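Local coordinates for protein 11S globulin (Wrightia tinctoria, PDB 5WXU) that binds the plant hormone auxin (indole-3-acetic acid) and probably serves as a hexameric seed storage protein, at residues 101-112 with 173-184; 143-153 with 264-272. All blocks are in the same frame, centred on the assembly; numbering follows the deposited sequence. Where two conformers were deposited one is given.

How the contacts relate
Both contacts are largely buried, but they lie at different depths in the fold. Contact 1 sits near the middle of the chain and pairs two neighbouring strands of the first cupin domain through backbone hydrogen bonds and aliphatic side chains. Contact 2 lies further out, its centre about 26 Å from the centre of the chain, where a loop without regular structure packs on strand 146-155 and other subunits come close. Its chemistry is accordingly more mixed: one backbone-to-histidine bond, two guanidinium groups and three aromatic rings. The contacts meet directly. Glu173 OE1 of contact 1 forms a 2.6 Å salt bridge with Arg269 NH2 of contact 2, and Ile112 packs on Val151 and Phe153.

Contact 1 of 2, residues 101-112 with 173-184; sequences PMLIIVVQGHGI and EATEKLVLLVIH
Strand 102-108 pairs antiparallel with strand 178-184, their axes 4.6 Å apart at 157°, and a classic beta bulge sets Val107 and Gln108 together against Val179. At the bulge Val107 N donates to Val179 O, and Val179 N returns a bond to Gln108 O. Ile104, Val106, Leu180 and Val182 lie on one face of the sheet, Ile105 and Leu181 on the other. Ile105 CD1 meets Leu181 CD2 at 3.6 Å, the two side chains running alongside each other. At one end Met102 CB lies over the face of the His184 ring, 4.1 Å from its centroid, while SD approaches obliquely. NE2 of that ring is bonded to Asn98. The side chain of Gln108 reaches the residues just before strand 178-184: CG anti to the backbone N (chi1 169°) and an extended chain beyond it carry NE2 to Lys177 O, a 2.9 Å bond. An alanine here would probably leave Lys177 O without this amide donor and open a gap beside Glu176 CB and CG. Ala174 CB sits over one face of the His110 ring, 3.8 Å from its centroid. Glu173 OE2 lies at the ring edge, its OE1 held by Arg269. One water joins His110 N to Glu176 O. Strand 158-162 flanks 102-108 and strand 80-87 flanks 178-185, so this pair is interior to the cupin sheet.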
loop_
_atom_site.group_PDB
_atom_site.type_symbol
_atom_site.label_atom_id
_atom_site.label_comp_id
_atom_site.label_asym_id
_atom_site.label_seq_id
_atom_site.Cartn_x
_atom_site.Cartn_y
_atom_site.Cartn_z
ATOM N N PRO B 101 2.278 22.270 4.390
ATOM C CA PRO B 101 2.319 21.602 5.707
ATOM C C PRO B 101 3.474 22.156 6.571
ATOM O O PRO B 101 4.364 22.865 6.048
ATOM C CB PRO B 101 2.509 20.159 5.355
ATOM C CG PRO B 101 3.325 20.217 4.080
ATOM C CD PRO B 101 2.878 21.432 3.327
ATOM N N MET B 102 3.399 21.893 7.861
ATOM C CA MET B 102 4.356 22.457 8.805
ATOM C C MET B 102 4.563 21.545 9.964
ATOM O O MET B 102 3.677 20.778 10.299
ATOM C CB MET B 102 3.830 23.807 9.294
ATOM C CG MET B 102 2.585 23.646 10.133
ATOM S SD MET B 102 1.619 25.151 10.179
ATOM C CE MET B 102 0.016 24.566 10.399
ATOM N N LEU B 103 5.722 21.619 10.610
ATOM C CA LEU B 103 5.914 21.220 11.949
ATOM C C LEU B 103 6.052 22.490 12.844
ATOM O O LEU B 103 6.716 23.504 12.438
ATOM C CB LEU B 103 7.153 20.411 12.064
ATOM C CG LEU B 103 7.215 19.127 11.253
ATOM C CD1 LEU B 103 8.358 18.316 11.766
ATOM C CD2 LEU B 103 5.944 18.307 11.385
ATOM N N ILE B 104 5.387 22.438 13.975
ATOM C CA ILE B 104 5.466 23.520 15.006
ATOM C C ILE B 104 6.207 22.981 16.207
ATOM O O ILE B 104 5.821 21.959 16.752
ATOM C CB ILE B 104 4.071 23.959 15.404
ATOM C CG1 ILE B 104 3.329 24.512 14.205
ATOM C CG2 ILE B 104 4.162 25.106 16.463
ATOM C CD1 ILE B 104 1.879 24.820 14.394
ATOM N N ILE B 105 7.302 23.621 16.618
ATOM C CA ILE B 105 8.051 23.250 17.821
ATOM C C ILE B 105 7.647 24.218 18.922
ATOM O O ILE B 105 7.729 25.423 18.744
ATOM C CB ILE B 105 9.545 23.344 17.584
ATOM C CG1 ILE B 105 9.958 22.295 16.564
ATOM C CG2 ILE B 105 10.312 23.127 18.888
ATOM C CD1 ILE B 105 11.158 22.772 15.839
ATOM N N VAL B 106 7.137 23.694 20.001
ATOM C CA VAL B 106 6.808 24.528 21.159
ATOM C C VAL B 106 8.084 24.702 21.950
ATOM O O VAL B 106 8.493 23.822 22.739
ATOM C CB VAL B 106 5.675 23.968 22.006
ATOM C CG1 VAL B 106 5.342 25.013 23.115
ATOM C CG2 VAL B 106 4.469 23.633 21.112
ATOM N N VAL B 107 8.664 25.898 21.804
ATOM C CA VAL B 107 9.996 26.237 22.344
ATOM C C VAL B 107 9.912 26.605 23.822
ATOM O O VAL B 107 10.807 26.281 24.615
ATOM C CB VAL B 107 10.601 27.408 21.523
ATOM C CG1 VAL B 107 11.878 27.917 22.170
ATOM C CG2 VAL B 107 10.974 26.939 20.136
ATOM N N GLN B 108 8.792 27.206 24.195
ATOM C CA GLN B 108 8.510 27.624 25.560
ATOM C C GLN B 108 7.021 27.799 25.754
ATOM O O GLN B 108 6.343 28.237 24.854
ATOM C CB GLN B 108 9.204 28.959 25.821
ATOM C CG GLN B 108 8.806 29.682 27.101
ATOM C CD GLN B 108 9.487 31.058 27.209
ATOM O OE1 GLN B 108 10.722 31.127 27.212
ATOM N NE2 GLN B 108 8.692 32.147 27.320
ATOM N N GLY B 109 6.535 27.499 26.947
ATOM C CA GLY B 109 5.207 27.820 27.333
ATOM C C GLY B 109 4.286 26.660 27.203
ATOM O O GLY B 109 4.737 25.529 26.976
ATOM N N HIS B 110 3.045 26.934 27.388
ATOM C CA HIS B 110 1.976 25.928 27.259
ATOM C C HIS B 110 0.673 26.604 26.943
ATOM O O HIS B 110 0.422 27.790 27.245
ATOM C CB HIS B 110 1.874 24.986 28.471
ATOM C CG HIS B 110 1.297 25.609 29.684
ATOM N ND1 HIS B 110 2.069 26.222 30.653
ATOM C CD2 HIS B 110 0.020 25.663 30.122
ATOM C CE1 HIS B 110 1.268 26.685 31.607
ATOM N NE2 HIS B 110 0.022 26.346 31.318
ATOM N N GLY B 111 -0.169 25.888 26.205
ATOM C CA GLY B 111 -1.405 26.486 25.783
ATOM C C GLY B 111 -2.347 25.527 25.100
ATOM O O GLY B 111 -2.262 24.369 25.333
ATOM N N ILE B 112 -3.196 26.045 24.237
ATOM C CA ILE B 112 -4.238 25.216 23.570
ATOM C C ILE B 112 -4.052 25.427 22.071
ATOM O O ILE B 112 -3.732 26.567 21.580
ATOM C CB ILE B 112 -5.664 25.739 23.864
ATOM C CG1 ILE B 112 -5.908 25.997 25.370
ATOM C CG2 ILE B 112 -6.689 24.813 23.296
ATOM C CD1 ILE B 112 -5.757 24.779 26.176
ATOM N N GLU B 173 -2.365 30.034 27.610
ATOM C CA GLU B 173 -2.965 30.093 28.919
ATOM C C GLU B 173 -1.959 30.309 30.057
ATOM O O GLU B 173 -2.374 30.434 31.190
ATOM C CB GLU B 173 -3.827 28.837 29.160
ATOM C CG GLU B 173 -3.047 27.546 29.287
ATOM C CD GLU B 173 -3.981 26.333 29.332
ATOM O OE1 GLU B 173 -5.219 26.529 29.509
ATOM O OE2 GLU B 173 -3.476 25.203 29.184
ATOM N N ALA B 174 -0.679 30.342 29.750
ATOM C CA ALA B 174 0.371 30.450 30.768
ATOM C C ALA B 174 0.684 31.924 31.021
ATOM O O ALA B 174 0.299 32.789 30.244
ATOM C CB ALA B 174 1.604 29.768 30.272
ATOM N N THR B 175 1.398 32.196 32.119
ATOM C CA THR B 175 1.923 33.529 32.346
ATOM C C THR B 175 3.131 33.866 31.482
ATOM O O THR B 175 3.316 35.067 31.095
ATOM C CB THR B 175 2.251 33.716 33.874
ATOM O OG1 THR B 175 3.093 32.662 34.297
ATOM C CG2 THR B 175 0.960 33.625 34.691
ATOM N N GLU B 176 4.027 32.884 31.233
ATOM C CA GLU B 176 5.157 33.087 30.324
ATOM C C GLU B 176 4.705 33.025 28.855
ATOM O O GLU B 176 3.668 32.433 28.561
ATOM C CB GLU B 176 6.347 32.140 30.524
ATOM C CG GLU B 176 6.131 30.689 30.125
ATOM C CD GLU B 176 5.399 29.788 31.129
ATOM O OE1 GLU B 176 5.598 28.545 30.927
ATOM O OE2 GLU B 176 4.621 30.224 32.062
ATOM N N LYS B 177 5.491 33.659 28.012
ATOM C CA LYS B 177 5.122 33.750 26.569
ATOM C C LYS B 177 5.150 32.324 26.019
ATOM O O LYS B 177 5.974 31.507 26.434
ATOM C CB LYS B 177 6.111 34.625 25.816
ATOM C CG LYS B 177 5.897 36.086 26.166
ATOM C CD LYS B 177 6.891 37.026 25.536
ATOM C CE LYS B 177 6.400 38.458 25.698
ATOM N NZ LYS B 177 7.450 39.455 25.347
ATOM N N LEU B 178 4.223 32.062 25.104
ATOM C CA LEU B 178 4.192 30.818 24.320
ATOM C C LEU B 178 4.973 31.063 23.066
ATOM O O LEU B 178 4.654 31.982 22.334
ATOM C CB LEU B 178 2.783 30.497 24.034
ATOM C CG LEU B 178 2.484 29.273 23.139
ATOM C CD1 LEU B 178 2.957 28.014 23.814
ATOM C CD2 LEU B 178 0.994 29.164 22.898
ATOM N N VAL B 179 6.030 30.292 22.788
ATOM C CA VAL B 179 6.950 30.619 21.693
ATOM C C VAL B 179 6.862 29.376 20.778
ATOM O O VAL B 179 7.115 28.267 21.255
ATOM C CB VAL B 179 8.390 30.843 22.154
ATOM C CG1 VAL B 179 9.326 30.945 20.988
ATOM C CG2 VAL B 179 8.443 32.096 23.043
ATOM N N LEU B 180 6.369 29.634 19.572
ATOM C CA LEU B 180 6.265 28.612 18.511
ATOM C C LEU B 180 7.247 28.837 17.348
ATOM O O LEU B 180 7.260 29.893 16.701
ATOM C CB LEU B 180 4.838 28.598 17.999
ATOM C CG LEU B 180 3.683 28.503 19.008
ATOM C CD1 LEU B 180 2.379 28.604 18.257
ATOM C CD2 LEU B 180 3.765 27.287 19.955
ATOM N N LEU B 181 8.048 27.827 17.022
ATOM C CA LEU B 181 8.914 27.859 15.895
ATOM C C LEU B 181 8.206 26.974 14.837
ATOM O O LEU B 181 8.046 25.797 15.090
ATOM C CB LEU B 181 10.246 27.251 16.164
ATOM C CG LEU B 181 11.168 27.294 14.925
ATOM C CD1 LEU B 181 11.884 28.618 14.982
ATOM C CD2 LEU B 181 12.098 26.106 14.803
ATOM N N VAL B 182 7.836 27.577 13.713
ATOM C CA VAL B 182 7.023 26.964 12.622
ATOM C C VAL B 182 7.921 26.848 11.398
ATOM O O VAL B 182 8.452 27.856 10.863
ATOM C CB VAL B 182 5.812 27.774 12.259
ATOM C CG1 VAL B 182 4.968 26.997 11.258
ATOM C CG2 VAL B 182 4.965 28.148 13.486
ATOM N N ILE B 183 8.076 25.612 10.934
ATOM C CA ILE B 183 8.793 25.307 9.722
ATOM C C ILE B 183 7.731 24.857 8.731
ATOM O O ILE B 183 7.076 23.805 8.887
ATOM C CB ILE B 183 9.837 24.232 9.893
ATOM C CG1 ILE B 183 10.827 24.539 10.998
ATOM C CG2 ILE B 183 10.617 24.041 8.593
ATOM C CD1 ILE B 183 11.459 25.918 10.958
ATOM N N HIS B 184 7.546 25.669 7.709
ATOM C CA HIS B 184 6.634 25.341 6.589
ATOM C C HIS B 184 7.388 24.713 5.458
ATOM O O HIS B 184 8.420 25.261 5.054
ATOM C CB HIS B 184 5.899 26.560 6.063
ATOM C CG HIS B 184 4.775 27.028 6.910
ATOM N ND1 HIS B 184 4.935 28.079 7.788
ATOM C CD2 HIS B 184 3.452 26.686 6.967
ATOM C CE1 HIS B 184 3.800 28.314 8.414
ATOM N NE2 HIS B 184 2.883 27.482 7.943
HETATM O O HOH W 1 2.958 29.817 27.505
HETATM O O HOH W 2 -1.837 23.151 27.883
#

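Contact 2 of 2, residues 143-153 with 264-272. Unlike the reference sequence in segment 143-153: Gln147 (reference Arg).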
loop_
_atom_site.group_PDB
_atom_site.type_symbol
_atom_site.label_atom_id
_atom_site.label_comp_id
_atom_site.label_asym_id
_atom_site.label_seq_id
_atom_site.Cartn_x
_atom_site.Cartn_y
_atom_site.Cartn_z
ATOM N N THR B 143 -21.332 31.048 27.447
ATOM C CA THR B 143 -20.421 30.626 26.375
ATOM C C THR B 143 -19.808 29.255 26.614
ATOM O O THR B 143 -19.171 28.718 25.702
ATOM C CB THR B 143 -19.266 31.630 26.183
ATOM O OG1 THR B 143 -18.491 31.301 25.015
ATOM C CG2 THR B 143 -18.373 31.579 27.361
ATOM N N PHE B 144 -19.930 28.727 27.839
ATOM C CA PHE B 144 -19.675 27.304 28.059
ATOM C C PHE B 144 -20.680 26.400 27.358
ATOM O O PHE B 144 -20.354 25.222 27.178
ATOM C CB PHE B 144 -19.542 26.946 29.554
ATOM C CG PHE B 144 -18.247 27.385 30.138
ATOM C CD1 PHE B 144 -17.029 26.934 29.576
ATOM C CD2 PHE B 144 -18.209 28.308 31.197
ATOM C CE1 PHE B 144 -15.811 27.375 30.070
ATOM C CE2 PHE B 144 -16.983 28.753 31.692
ATOM C CZ PHE B 144 -15.783 28.275 31.135
ATOM N N ARG B 145 -21.867 26.890 26.962
ATOM C CA ARG B 145 -22.774 26.059 26.152
ATOM C C ARG B 145 -22.313 26.136 24.682
ATOM O O ARG B 145 -22.462 27.141 24.030
ATOM C CB ARG B 145 -24.239 26.461 26.291
ATOM C CG ARG B 145 -25.207 25.473 25.650
ATOM C CD ARG B 145 -26.708 25.822 25.710
ATOM N NE ARG B 145 -27.193 26.622 24.570
ATOM C CZ ARG B 145 -27.200 27.958 24.522
ATOM N NH1 ARG B 145 -26.773 28.696 25.561
ATOM N NH2 ARG B 145 -27.644 28.568 23.421
ATOM N N ASP B 146 -21.724 25.067 24.170
ATOM C CA ASP B 146 -21.042 25.150 22.825
ATOM C C ASP B 146 -20.615 23.736 22.439
ATOM O O ASP B 146 -20.627 22.829 23.265
ATOM C CB ASP B 146 -19.768 25.990 22.927
ATOM C CG ASP B 146 -19.148 26.360 21.557
ATOM O OD1 ASP B 146 -19.854 26.245 20.512
ATOM O OD2 ASP B 146 -17.998 26.820 21.577
ATOM N N GLN B 147 -20.367 23.541 21.160
ATOM C CA GLN B 147 -19.800 22.266 20.718
ATOM C C GLN B 147 -18.718 22.686 19.755
ATOM O O GLN B 147 -18.972 23.534 18.909
ATOM C CB GLN B 147 -20.837 21.461 19.977
ATOM C CG GLN B 147 -21.956 20.898 20.809
ATOM C CD GLN B 147 -23.138 20.588 19.931
ATOM O OE1 GLN B 147 -22.986 20.286 18.723
ATOM N NE2 GLN B 147 -24.331 20.738 20.490
ATOM N N HIS B 148 -17.559 22.077 19.843
ATOM C CA HIS B 148 -16.501 22.340 18.898
ATOM C C HIS B 148 -15.645 21.080 18.666
ATOM O O HIS B 148 -15.856 20.095 19.342
ATOM C CB HIS B 148 -15.664 23.599 19.284
ATOM C CG HIS B 148 -15.092 23.587 20.658
ATOM N ND1 HIS B 148 -14.042 22.773 21.011
ATOM C CD2 HIS B 148 -15.414 24.307 21.770
ATOM C CE1 HIS B 148 -13.749 22.976 22.295
ATOM N NE2 HIS B 148 -14.555 23.912 22.772
ATOM N N GLN B 149 -14.672 21.130 17.765
ATOM C CA GLN B 149 -13.801 19.961 17.648
ATOM C C GLN B 149 -12.816 19.906 18.810
ATOM O O GLN B 149 -12.539 20.933 19.458
ATOM C CB GLN B 149 -13.108 19.946 16.284
ATOM C CG GLN B 149 -14.086 19.603 15.145
ATOM C CD GLN B 149 -13.444 19.524 13.775
ATOM O OE1 GLN B 149 -12.245 19.582 13.639
ATOM N NE2 GLN B 149 -14.262 19.323 12.760
ATOM N N LYS B 150 -12.189 18.740 18.960
ATOM C CA LYS B 150 -11.180 18.536 19.974
ATOM C C LYS B 150 -10.120 19.591 19.916
ATOM O O LYS B 150 -9.628 19.950 18.842
ATOM C CB LYS B 150 -10.461 17.197 19.838
ATOM C CG LYS B 150 -9.139 17.227 20.607
ATOM C CD LYS B 150 -8.399 15.928 20.578
ATOM C CE LYS B 150 -7.254 15.852 21.587
ATOM N NZ LYS B 150 -7.347 16.400 22.980
ATOM N N VAL B 151 -9.709 20.020 21.099
ATOM C CA VAL B 151 -8.610 20.927 21.233
ATOM C C VAL B 151 -7.445 20.159 21.835
ATOM O O VAL B 151 -7.652 19.092 22.442
ATOM C CB VAL B 151 -9.043 22.223 21.961
ATOM C CG1 VAL B 151 -10.085 22.928 21.046
ATOM C CG2 VAL B 151 -9.600 21.980 23.368
ATOM N N HIS B 152 -6.255 20.663 21.581
ATOM C CA HIS B 152 -5.015 20.010 21.964
ATOM C C HIS B 152 -4.290 20.857 22.970
ATOM O O HIS B 152 -4.189 22.046 22.782
ATOM C CB HIS B 152 -4.191 19.766 20.780
ATOM C CG HIS B 152 -4.858 18.935 19.731
ATOM N ND1 HIS B 152 -4.699 17.575 19.649
ATOM C CD2 HIS B 152 -5.706 19.277 18.725
ATOM C CE1 HIS B 152 -5.411 17.114 18.623
ATOM N NE2 HIS B 152 -6.059 18.118 18.080
ATOM N N PHE B 153 -3.739 20.211 24.004
ATOM C CA PHE B 153 -3.070 20.947 25.044
ATOM C C PHE B 153 -1.607 20.788 24.752
ATOM O O PHE B 153 -1.038 19.693 24.864
ATOM C CB PHE B 153 -3.510 20.427 26.403
ATOM C CG PHE B 153 -4.970 20.564 26.601
ATOM C CD1 PHE B 153 -5.849 19.605 26.100
ATOM C CD2 PHE B 153 -5.489 21.705 27.156
ATOM C CE1 PHE B 153 -7.214 19.758 26.223
ATOM C CE2 PHE B 153 -6.861 21.866 27.288
ATOM C CZ PHE B 153 -7.719 20.901 26.825
ATOM N N GLY B 264 -9.561 35.630 29.918
ATOM C CA GLY B 264 -9.290 34.230 29.589
ATOM C C GLY B 264 -10.340 33.620 28.632
ATOM O O GLY B 264 -11.547 33.820 28.740
ATOM N N LEU B 265 -9.844 32.805 27.722
ATOM C CA LEU B 265 -10.683 32.116 26.717
ATOM C C LEU B 265 -11.534 31.045 27.360
ATOM O O LEU B 265 -11.044 30.262 28.150
ATOM C CB LEU B 265 -9.754 31.524 25.650
ATOM C CG LEU B 265 -10.415 31.070 24.355
ATOM C CD1 LEU B 265 -11.054 32.240 23.606
ATOM C CD2 LEU B 265 -9.356 30.354 23.554
ATOM N N ARG B 266 -12.807 31.003 27.010
ATOM C CA ARG B 266 -13.768 30.078 27.537
ATOM C C ARG B 266 -13.948 29.028 26.420
ATOM O O ARG B 266 -14.180 29.382 25.312
ATOM C CB ARG B 266 -15.082 30.816 27.877
ATOM C CG ARG B 266 -14.855 32.024 28.828
ATOM C CD ARG B 266 -15.955 33.124 28.875
ATOM N NE ARG B 266 -16.180 33.898 27.617
ATOM C CZ ARG B 266 -17.304 34.582 27.280
ATOM N NH1 ARG B 266 -18.381 34.637 28.085
ATOM N NH2 ARG B 266 -17.366 35.223 26.112
ATOM N N LEU B 267 -13.745 27.765 26.726
ATOM C CA LEU B 267 -13.993 26.686 25.732
ATOM C C LEU B 267 -14.426 25.431 26.440
ATOM O O LEU B 267 -14.459 25.390 27.690
ATOM C CB LEU B 267 -12.776 26.496 24.829
ATOM C CG LEU B 267 -11.386 26.478 25.459
ATOM C CD1 LEU B 267 -11.201 25.189 26.204
ATOM C CD2 LEU B 267 -10.321 26.562 24.391
ATOM N N VAL B 268 -14.804 24.413 25.688
ATOM C CA VAL B 268 -15.293 23.185 26.264
ATOM C C VAL B 268 -14.056 22.305 26.419
ATOM O O VAL B 268 -13.403 21.943 25.441
ATOM C CB VAL B 268 -16.363 22.513 25.377
ATOM C CG1 VAL B 268 -16.865 21.201 25.976
ATOM C CG2 VAL B 268 -17.539 23.435 25.171
ATOM N N ARG B 269 -13.764 21.916 27.641
ATOM C CA ARG B 269 -12.589 21.134 27.879
ATOM C C ARG B 269 -12.750 20.171 29.013
ATOM O O ARG B 269 -13.477 20.459 29.989
ATOM C CB ARG B 269 -11.358 22.010 28.087
ATOM C CG ARG B 269 -11.470 22.963 29.272
ATOM C CD ARG B 269 -10.228 22.874 30.159
ATOM N NE ARG B 269 -9.326 23.990 29.901
ATOM C CZ ARG B 269 -8.000 23.964 30.010
ATOM N NH1 ARG B 269 -7.330 22.865 30.357
ATOM N NH2 ARG B 269 -7.326 25.072 29.726
ATOM N N PRO B 270 -12.091 18.998 28.889
ATOM C CA PRO B 270 -12.367 17.989 29.850
ATOM C C PRO B 270 -11.946 18.401 31.247
ATOM O O PRO B 270 -10.967 19.088 31.433
ATOM C CB PRO B 270 -11.572 16.790 29.344
ATOM C CG PRO B 270 -11.472 17.031 27.909
ATOM C CD PRO B 270 -11.245 18.480 27.797
ATOM N N SER B 271 -12.811 18.043 32.166
ATOM C CA SER B 271 -12.688 18.258 33.575
ATOM C C SER B 271 -11.879 17.085 34.256
ATOM O O SER B 271 -11.792 15.964 33.733
ATOM C CB SER B 271 -14.142 18.304 34.109
ATOM O OG SER B 271 -15.008 17.376 33.371
ATOM N N SER B 272 -11.312 17.347 35.422
ATOM C CA SER B 272 -10.868 16.286 36.349
ATOM C C SER B 272 -11.837 15.086 36.442
ATOM O O SER B 272 -13.072 15.230 36.486
ATOM C CB SER B 272 -10.629 16.833 37.762
ATOM O OG SER B 272 -9.295 17.282 37.885
HETATM O O HOH W 3 -16.059 28.987 23.287
#
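Strand 146-155 of the first cupin domain is crossed here by the loop 264-272, which lies between strands 258-260 and 296-298. The bond across the contact joins Val268 N to His148 NE2 at 3.0 Å, with the donor close to the ring plane. On the other side of the ring ND1 donates to Gln149 O at 2.8 Å, an almost straight bond of 172°. The imidazole is thus gripped at both nitrogens, which fixes its rotation. Its CG stands between the backbone N and the carbonyl carbon (chi1 54°), a torsion that turns the ring to the loop. Val268 CB packs on NE2, and its CG2 lies against Asp146 O and CB. Further along, Thr143 lies over one face of the Arg266 guanidinium, with its CB above the centre of the group. Arg266 CB lies over one face of the Phe144 ring, and Leu267 O comes to the ring edge in plane, 3.4 Å from CE1. At the other end Phe153 CE2 lies over the Arg269 guanidinium, offset toward its rim and 3.3 Å from NH1, with the two planes 43° apart; Glu173 holds NH2. Arg266 forms a salt bridge with Asp432 of a second subunit, where Asp146 OD2 accepts from Leu431 N and OD1 pairs with Lys449. Strand 124-126 adjoins Val268 and Pro270, strand 110-115 is an antiparallel neighbour of 146-155, and Trp169 of strand 168-172 packs on Val151 and Leu267.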